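Local structure of trypsin-resistant surface T6 protein (Streptococcus pyogenes serotype M6, 4P0D) at residues Leu176-Pro181 against Ile255-Ser260; Lys190-Ser195 against Phe247-Leu252. The protein probably forms the backbone of the pilus on the cell surface, as the major pilin subunit and T6 antigen of this serotype. The protein carries 1 engineered substitution. All blocks are in the same frame, centred on the assembly; numbering follows the deposited sequence. Where two conformers were deposited one is given.

Interaction 1: residues Leu176-Pro181 against Ile255-Ser260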
ATOM      1  N   LEU A 176       2.413   8.316  -1.179  1.00 16.10           N
ATOM      2  CA  LEU A 176       2.535   7.319  -2.222  1.00 17.35           C
ATOM      3  C   LEU A 176       3.090   7.975  -3.462  1.00 17.46           C
ATOM      4  O   LEU A 176       2.670   9.074  -3.832  1.00 17.28           O
ATOM      5  CB  LEU A 176       1.178   6.735  -2.570  1.00 17.17           C
ATOM      6  CG  LEU A 176       0.388   5.986  -1.518  1.00 17.59           C
ATOM      7  CD1 LEU A 176      -0.996   5.637  -2.062  1.00 18.06           C
ATOM      8  CD2 LEU A 176       1.125   4.725  -1.094  1.00 18.17           C
ATOM      9  N   THR A 177       4.050   7.324  -4.103  1.00 17.94           N
ATOM     10  CA  THR A 177       4.422   7.693  -5.470  1.00 19.16           C
ATOM     11  C   THR A 177       4.325   6.435  -6.323  1.00 19.61           C
ATOM     12  O   THR A 177       4.408   5.319  -5.806  1.00 18.97           O
ATOM     13  CB  THR A 177       5.832   8.269  -5.561  1.00 19.92           C
ATOM     14  OG1 THR A 177       6.771   7.258  -5.210  1.00 21.80           O
ATOM     15  CG2 THR A 177       5.998   9.489  -4.620  1.00 20.26           C
ATOM     16  N   PHE A 178       4.142   6.597  -7.623  1.00 19.77           N
ATOM     17  CA  PHE A 178       4.066   5.434  -8.492  1.00 20.55           C
ATOM     18  C   PHE A 178       4.486   5.695  -9.925  1.00 20.49           C
ATOM     19  O   PHE A 178       4.491   6.845 -10.380  1.00 20.69           O
ATOM     20  CB  PHE A 178       2.684   4.773  -8.416  1.00 22.92           C
ATOM     21  CG  PHE A 178       1.533   5.683  -8.702  1.00 24.23           C
ATOM     22  CD1 PHE A 178       1.063   6.566  -7.739  1.00 25.85           C
ATOM     23  CD2 PHE A 178       0.878   5.615  -9.930  1.00 25.57           C
ATOM     24  CE1 PHE A 178      -0.020   7.391  -8.004  1.00 26.93           C
ATOM     25  CE2 PHE A 178      -0.207   6.434 -10.208  1.00 26.35           C
ATOM     26  CZ  PHE A 178      -0.655   7.322  -9.242  1.00 27.19           C
ATOM     27  N   GLU A 179       4.889   4.618 -10.610  1.00 18.07           N
ATOM     28  CA  GLU A 179       5.230   4.671 -12.031  1.00 17.62           C
ATOM     29  C   GLU A 179       4.058   4.097 -12.799  1.00 15.79           C
ATOM     30  O   GLU A 179       3.550   3.049 -12.457  1.00 14.53           O
ATOM     31  CB  GLU A 179       6.523   3.890 -12.320  1.00 18.64           C
ATOM     32  CG  GLU A 179       7.717   4.495 -11.598  1.00 20.50           C
ATOM     33  CD  GLU A 179       8.970   3.643 -11.648  1.00 21.15           C
ATOM     34  OE1 GLU A 179       9.013   2.555 -11.019  1.00 21.02           O
ATOM     35  OE2 GLU A 179       9.925   4.102 -12.301  1.00 23.25           O
ATOM     36  N   LEU A 180       3.613   4.820 -13.819  1.00 15.02           N
ATOM     37  CA  LEU A 180       2.439   4.433 -14.584  1.00 14.19           C
ATOM     38  C   LEU A 180       2.723   3.343 -15.600  1.00 14.20           C
ATOM     39  O   LEU A 180       3.820   3.264 -16.141  1.00 13.42           O
ATOM     40  CB  LEU A 180       1.884   5.641 -15.334  1.00 14.21           C
ATOM     41  CG  LEU A 180       1.328   6.774 -14.476  1.00 14.51           C
ATOM     42  CD1 LEU A 180       1.129   8.015 -15.314  1.00 14.88           C
ATOM     43  CD2 LEU A 180       0.009   6.360 -13.845  1.00 14.99           C
ATOM     44  N   PRO A 181       1.705   2.528 -15.914  1.00 14.03           N
ATOM     45  CA  PRO A 181       1.827   1.718 -17.118  1.00 14.59           C
ATOM     46  C   PRO A 181       1.829   2.647 -18.332  1.00 15.05           C
ATOM     47  O   PRO A 181       1.424   3.810 -18.217  1.00 14.03           O
ATOM     48  CB  PRO A 181       0.543   0.895 -17.109  1.00 14.25           C
ATOM     49  CG  PRO A 181      -0.441   1.735 -16.385  1.00 14.28           C
ATOM     50  CD  PRO A 181       0.351   2.456 -15.337  1.00 14.08           C
ATOM     51  N   ILE A 255       2.147  11.849 -16.522  1.00 21.10           N
ATOM     52  CA  ILE A 255       2.821  12.349 -15.319  1.00 21.01           C
ATOM     53  C   ILE A 255       2.084  11.756 -14.116  1.00 19.91           C
ATOM     54  O   ILE A 255       0.863  11.861 -14.029  1.00 18.79           O
ATOM     55  CB  ILE A 255       2.806  13.898 -15.296  1.00 21.76           C
ATOM     56  CG1 ILE A 255       3.764  14.437 -16.360  1.00 23.28           C
ATOM     57  CG2 ILE A 255       3.194  14.461 -13.927  1.00 21.73           C
ATOM     58  CD1 ILE A 255       3.476  15.872 -16.777  1.00 23.72           C
ATOM     59  N   SER A 256       2.806  11.109 -13.207  1.00 19.63           N
ATOM     60  CA  SER A 256       2.159  10.438 -12.065  1.00 19.85           C
ATOM     61  C   SER A 256       1.790  11.427 -10.980  1.00 18.17           C
ATOM     62  O   SER A 256       2.614  12.236 -10.604  1.00 17.55           O
ATOM     63  CB  SER A 256       3.085   9.414 -11.401  1.00 21.11           C
ATOM     64  OG  SER A 256       3.450   8.414 -12.311  1.00 26.03           O
ATOM     65  N   PRO A 257       0.577  11.316 -10.439  0.70 18.24           N
ATOM     66  CA  PRO A 257       0.203  12.111  -9.281  0.70 18.38           C
ATOM     67  C   PRO A 257       0.908  11.589  -8.031  0.70 18.56           C
ATOM     68  O   PRO A 257       1.352  10.444  -8.020  0.70 19.13           O
ATOM     69  CB  PRO A 257      -1.298  11.883  -9.177  0.70 18.38           C
ATOM     70  CG  PRO A 257      -1.485  10.509  -9.715  0.70 18.60           C
ATOM     71  CD  PRO A 257      -0.481  10.366 -10.819  0.70 18.43           C
ATOM     72  N   ASN A 258       1.048  12.443  -7.019  1.00 18.61           N
ATOM     73  CA  ASN A 258       1.633  12.077  -5.740  1.00 18.85           C
ATOM     74  C   ASN A 258       0.525  12.219  -4.688  1.00 19.11           C
ATOM     75  O   ASN A 258      -0.165  13.241  -4.638  1.00 18.93           O
ATOM     76  CB  ASN A 258       2.832  12.992  -5.448  1.00 20.44           C
ATOM     77  CG  ASN A 258       3.977  12.778  -6.444  1.00 21.96           C
ATOM     78  OD1 ASN A 258       4.322  11.637  -6.787  1.00 22.49           O
ATOM     79  ND2 ASN A 258       4.540  13.869  -6.942  1.00 22.42           N
ATOM     80  N   ILE A 259       0.310  11.160  -3.900  1.00 17.78           N
ATOM     81  CA  ILE A 259      -0.817  11.083  -2.991  1.00 16.79           C
ATOM     82  C   ILE A 259      -0.292  11.151  -1.555  1.00 16.88           C
ATOM     83  O   ILE A 259       0.670  10.463  -1.224  1.00 18.77           O
ATOM     84  CB  ILE A 259      -1.605   9.760  -3.210  1.00 16.42           C
ATOM     85  CG1 ILE A 259      -2.061   9.631  -4.672  1.00 16.35           C
ATOM     86  CG2 ILE A 259      -2.807   9.640  -2.272  1.00 15.97           C
ATOM     87  CD1 ILE A 259      -2.895   8.395  -4.923  1.00 16.96           C
ATOM     88  N   SER A 260      -0.933  11.951  -0.712  1.00 16.44           N
ATOM     89  CA  SER A 260      -0.608  11.996   0.702  1.00 16.27           C
ATOM     90  C   SER A 260      -1.855  11.839   1.556  1.00 14.52           C
ATOM     91  O   SER A 260      -2.965  12.166   1.129  1.00 14.38           O
ATOM     92  CB  SER A 260       0.127  13.298   1.027  1.00 16.82           C
ATOM     93  OG  SER A 260       1.358  13.247   0.358  1.00 19.02           O
TER
HETATM   94  O   HOH W   1       3.744   9.352  -8.243  1.00 18.28           O
HETATM   95  O   HOH W   2       5.159   7.202 -14.481  1.00 21.92           O

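Interaction 2: residues Lys190-Ser195 against Phe247-Leu252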
ATOM      1  N   LYS A 190      -7.663   0.853 -19.555  1.00 16.21           N
ATOM      2  CA  LYS A 190      -6.628   1.763 -19.080  1.00 15.93           C
ATOM      3  C   LYS A 190      -6.737   1.967 -17.572  1.00 15.12           C
ATOM      4  O   LYS A 190      -6.590   3.077 -17.093  1.00 14.19           O
ATOM      5  CB  LYS A 190      -6.712   3.104 -19.802  1.00 16.90           C
ATOM      6  CG  LYS A 190      -6.553   3.011 -21.308  1.00 18.00           C
ATOM      7  CD  LYS A 190      -6.699   4.363 -21.967  1.00 19.29           C
ATOM      8  CE  LYS A 190      -5.955   4.372 -23.285  1.00 21.40           C
ATOM      9  NZ  LYS A 190      -5.929   5.671 -24.000  1.00 21.93           N
ATOM     10  N   THR A 191      -6.971   0.888 -16.836  1.00 14.33           N
ATOM     11  CA  THR A 191      -7.146   0.963 -15.404  1.00 14.90           C
ATOM     12  C   THR A 191      -5.901   1.608 -14.753  1.00 15.01           C
ATOM     13  O   THR A 191      -4.756   1.235 -15.042  1.00 14.09           O
ATOM     14  CB  THR A 191      -7.435  -0.414 -14.776  1.00 14.76           C
ATOM     15  OG1 THR A 191      -8.695  -0.926 -15.241  1.00 14.33           O
ATOM     16  CG2 THR A 191      -7.471  -0.332 -13.268  1.00 15.18           C
ATOM     17  N   VAL A 192      -6.169   2.606 -13.914  1.00 14.95           N
ATOM     18  CA  VAL A 192      -5.160   3.280 -13.072  1.00 16.36           C
ATOM     19  C   VAL A 192      -5.842   3.511 -11.736  1.00 15.37           C
ATOM     20  O   VAL A 192      -6.542   4.503 -11.587  1.00 15.32           O
ATOM     21  CB  VAL A 192      -4.771   4.680 -13.618  1.00 17.27           C
ATOM     22  CG1 VAL A 192      -3.681   5.318 -12.750  1.00 19.01           C
ATOM     23  CG2 VAL A 192      -4.317   4.626 -15.047  1.00 18.65           C
ATOM     24  N   TYR A 193      -5.664   2.607 -10.774  1.00 14.78           N
ATOM     25  CA  TYR A 193      -6.519   2.562  -9.588  1.00 14.33           C
ATOM     26  C   TYR A 193      -5.700   2.349  -8.305  1.00 14.01           C
ATOM     27  O   TYR A 193      -4.995   1.347  -8.185  1.00 13.77           O
ATOM     28  CB  TYR A 193      -7.509   1.421  -9.770  1.00 14.33           C
ATOM     29  CG  TYR A 193      -8.664   1.322  -8.814  1.00 14.38           C
ATOM     30  CD1 TYR A 193      -8.479   0.963  -7.486  1.00 14.50           C
ATOM     31  CD2 TYR A 193      -9.973   1.501  -9.268  1.00 14.98           C
ATOM     32  CE1 TYR A 193      -9.550   0.829  -6.623  1.00 14.08           C
ATOM     33  CE2 TYR A 193     -11.049   1.387  -8.410  1.00 15.01           C
ATOM     34  CZ  TYR A 193     -10.829   1.037  -7.091  1.00 14.94           C
ATOM     35  OH  TYR A 193     -11.887   0.908  -6.246  1.00 15.54           O
ATOM     36  N   VAL A 194      -5.839   3.262  -7.341  1.00 14.07           N
ATOM     37  CA  VAL A 194      -5.036   3.234  -6.107  1.00 14.84           C
ATOM     38  C   VAL A 194      -5.898   2.981  -4.860  1.00 15.96           C
ATOM     39  O   VAL A 194      -7.010   3.527  -4.719  1.00 15.35           O
ATOM     40  CB  VAL A 194      -4.168   4.519  -5.981  1.00 15.12           C
ATOM     41  CG1 VAL A 194      -3.357   4.518  -4.678  1.00 14.97           C
ATOM     42  CG2 VAL A 194      -3.247   4.642  -7.194  1.00 14.95           C
ATOM     43  N   SER A 195      -5.411   2.087  -3.988  1.00 17.01           N
ATOM     44  CA  SER A 195      -6.098   1.761  -2.738  1.00 18.06           C
ATOM     45  C   SER A 195      -5.128   1.718  -1.560  1.00 17.98           C
ATOM     46  O   SER A 195      -3.935   1.442  -1.721  1.00 17.53           O
ATOM     47  CB  SER A 195      -6.805   0.401  -2.826  1.00 19.34           C
ATOM     48  OG  SER A 195      -7.463   0.208  -4.069  1.00 21.23           O
ATOM     49  N   PHE A 247      -7.889   6.913 -11.160  1.00 16.68           N
ATOM     50  CA  PHE A 247      -7.502   8.028 -12.032  1.00 16.59           C
ATOM     51  C   PHE A 247      -7.961   7.804 -13.467  1.00 16.94           C
ATOM     52  O   PHE A 247      -8.256   6.681 -13.873  1.00 16.12           O
ATOM     53  CB  PHE A 247      -5.990   8.234 -12.028  1.00 17.53           C
ATOM     54  CG  PHE A 247      -5.433   8.721 -10.713  1.00 17.18           C
ATOM     55  CD1 PHE A 247      -5.499  10.062 -10.371  1.00 17.44           C
ATOM     56  CD2 PHE A 247      -4.808   7.838  -9.843  1.00 17.41           C
ATOM     57  CE1 PHE A 247      -4.973  10.517  -9.180  1.00 17.59           C
ATOM     58  CE2 PHE A 247      -4.274   8.287  -8.646  1.00 17.27           C
ATOM     59  CZ  PHE A 247      -4.368   9.620  -8.308  1.00 17.46           C
ATOM     60  N   ILE A 248      -8.016   8.899 -14.217  1.00 16.49           N
ATOM     61  CA  ILE A 248      -8.386   8.892 -15.618  1.00 17.55           C
ATOM     62  C   ILE A 248      -7.109   8.975 -16.445  1.00 16.16           C
ATOM     63  O   ILE A 248      -6.533  10.065 -16.623  1.00 15.14           O
ATOM     64  CB  ILE A 248      -9.329  10.080 -15.929  1.00 18.98           C
ATOM     65  CG1 ILE A 248     -10.517  10.043 -14.959  1.00 20.27           C
ATOM     66  CG2 ILE A 248      -9.754  10.058 -17.400  1.00 19.29           C
ATOM     67  CD1 ILE A 248     -11.470  11.220 -15.099  1.00 21.92           C
ATOM     68  N   TYR A 249      -6.672   7.817 -16.952  1.00 16.01           N
ATOM     69  CA  TYR A 249      -5.336   7.680 -17.583  1.00 15.94           C
ATOM     70  C   TYR A 249      -4.971   8.809 -18.530  1.00 16.57           C
ATOM     71  O   TYR A 249      -3.895   9.417 -18.416  1.00 16.18           O
ATOM     72  CB  TYR A 249      -5.208   6.349 -18.332  1.00 15.30           C
ATOM     73  CG  TYR A 249      -3.850   6.138 -18.967  1.00 15.00           C
ATOM     74  CD1 TYR A 249      -2.784   5.639 -18.221  1.00 14.95           C
ATOM     75  CD2 TYR A 249      -3.632   6.411 -20.319  1.00 15.57           C
ATOM     76  CE1 TYR A 249      -1.553   5.444 -18.783  1.00 15.16           C
ATOM     77  CE2 TYR A 249      -2.393   6.217 -20.904  1.00 15.42           C
ATOM     78  CZ  TYR A 249      -1.358   5.724 -20.131  1.00 15.84           C
ATOM     79  OH  TYR A 249      -0.124   5.489 -20.678  1.00 15.78           O
ATOM     80  N   ASP A 250      -5.870   9.079 -19.470  1.00 18.63           N
ATOM     81  CA  ASP A 250      -5.615  10.079 -20.500  1.00 21.06           C
ATOM     82  C   ASP A 250      -5.374  11.474 -19.894  1.00 21.25           C
ATOM     83  O   ASP A 250      -4.496  12.203 -20.377  1.00 24.16           O
ATOM     84  CB  ASP A 250      -6.735  10.087 -21.550  1.00 22.82           C
ATOM     85  CG  ASP A 250      -6.743   8.822 -22.411  1.00 24.98           C
ATOM     86  OD1 ASP A 250      -5.693   8.170 -22.539  1.00 25.49           O
ATOM     87  OD2 ASP A 250      -7.802   8.475 -22.971  1.00 26.95           O
ATOM     88  N   SER A 251      -6.103  11.815 -18.825  0.70 20.26           N
ATOM     89  CA  SER A 251      -5.976  13.132 -18.178  0.70 19.77           C
ATOM     90  C   SER A 251      -4.638  13.362 -17.460  0.70 19.48           C
ATOM     91  O   SER A 251      -4.308  14.494 -17.104  0.70 18.00           O
ATOM     92  CB  SER A 251      -7.108  13.342 -17.163  0.70 20.71           C
ATOM     93  OG  SER A 251      -6.832  12.663 -15.942  0.70 20.42           O
ATOM     94  N   LEU A 252      -3.884  12.291 -17.222  1.00 19.14           N
ATOM     95  CA  LEU A 252      -2.611  12.394 -16.495  1.00 18.58           C
ATOM     96  C   LEU A 252      -1.449  12.895 -17.345  1.00 19.19           C
ATOM     97  O   LEU A 252      -0.428  13.338 -16.800  1.00 17.76           O
ATOM     98  CB  LEU A 252      -2.249  11.067 -15.834  1.00 18.29           C
ATOM     99  CG  LEU A 252      -3.250  10.499 -14.823  1.00 17.58           C
ATOM    100  CD1 LEU A 252      -2.698   9.233 -14.175  1.00 17.52           C
ATOM    101  CD2 LEU A 252      -3.626  11.523 -13.757  1.00 17.59           C
TER
HETATM  102  O   HOH W   3      -7.953   5.203 -16.575  1.00 19.13           O

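Interaction 1: residues Leu176-Pro181 against Ile255-Ser260
The phenyl ring of Phe178 meets Pro257 and Ile259 obliquely. Its CZ comes to 3.3 Å from Pro257 CG, but Pro257 was modelled in two conformers, so the exact closeness is doubtful. From strand 258-265, CD1 of Ile259 stands 4.3 Å from Phe178 CE1, while beyond the two segments the ring of Phe282 meets Phe178 with the planes about 55° apart. A chi1 of 55° places CG of Phe178 between its backbone N and carbonyl carbon, and this swings the end of the ring toward Pro257. The amide of Asn258 is the second flat group: its OD1 lies 3.5 Å from Thr177 CG2, the two side chains crossing at a slant, whereas ND2 is hydrogen-bonded to Glu212. These contacts lie around the start of strand 258-265, which runs antiparallel to strand 171-179 in the Ig-like domain of the Cna-B-like family. Within the segments Leu176 and Ile259 form a hydrogen-bonded antiparallel pair: Leu176 N donates to Ile259 O at 2.8 Å, and Ile259 N returns a longer bond to Leu176 O. Their side chains project from the same face of the sheet, where Leu176 also touches Ala280 and Ile259 touches Leu245. Beyond Asn258 the backbones part, and side chains and water span the gap. Water 1 accepts from Phe178 N and lies close to both Pro257 O and Asn258 OD1. Farther along, the hydroxyl of Ser256 donates to Phe178 O at 2.7 Å, tilted 31° from the carbonyl plane. The same OG packs 3.4 Å from Leu180 CG and receives a hydrogen bond from water 2, which accepts in turn from Leu180 N.

Interaction 2: residues Lys190-Ser195 against Phe247-Leu252
Lys190 crosses the start of the turn at 249-252, whose backbone angles are helical, and ends in a salt bridge with Asp250. The turn follows strand 242-247, which pairs antiparallel with strand 192-197 in the Ig-like fold of this pilin domain. At the root of the lysine, CB lies 3.9 Å from Tyr249 CB. The chain stays extended beyond CG, carrying CD past the tyrosine ring at an oblique approach, 4.0 Å from Tyr249 CD2. CE then draws near Asp250 OD1, and NZ completes the reach with a bond of 2.9 Å to that same oxygen, on its syn lone pair. NZ also donates to Lys185 O, so two oxygens, one of a carboxylate and one of a peptide, grip the ammonium group. Tyr249 crosses the lysine at about a right angle. With CG anti to the backbone N (chi1 -179°) its ring runs out past Val192, whose CG2 sits at the ring edge, 3.7 Å from Tyr249 CD1, and the Tyr249 hydroxyl is hydrogen-bonded to Tyr183 N. The other methyl of Val192, CG1, packs against Phe247 CB and, more loosely, Leu252 CD1. Two residues on from Val192, Val194 CG2 comes to the edge of the same Phe247 ring, near its plane. The backbones join directly through Phe247 N, which donates to Val192 O at 2.8 Å, almost in line with the carbonyl bond. Toward Lys190 they separate and water 3 fills in: it accepts from Tyr249 N and donates to Phe247 O and, at 2.6 Å, to Lys190 O.

Overall arrangement
Interactions 1 and 2 lie about 10 Å apart, centre to centre, within the Cna-B-like middle part of the chain. Along the sequence interaction 2 is nested inside interaction 1: strand 171-179 leads to strand 192-197, and the turn after strand 242-247 precedes strand 258-265. The two meet through side chains in the domain interior. Leu176 packs on Val194, and the ring of Phe247 touches Phe178 and, in the conformer given, Pro257, while a weak hydrogen bond from Tyr249 OH to Pro181 O joins their loop ends. The apolar side chains of the two strand pairs, 171-179 with 258-265 and 192-197 with 242-247, thus pack into a shared interior of one pilin domain.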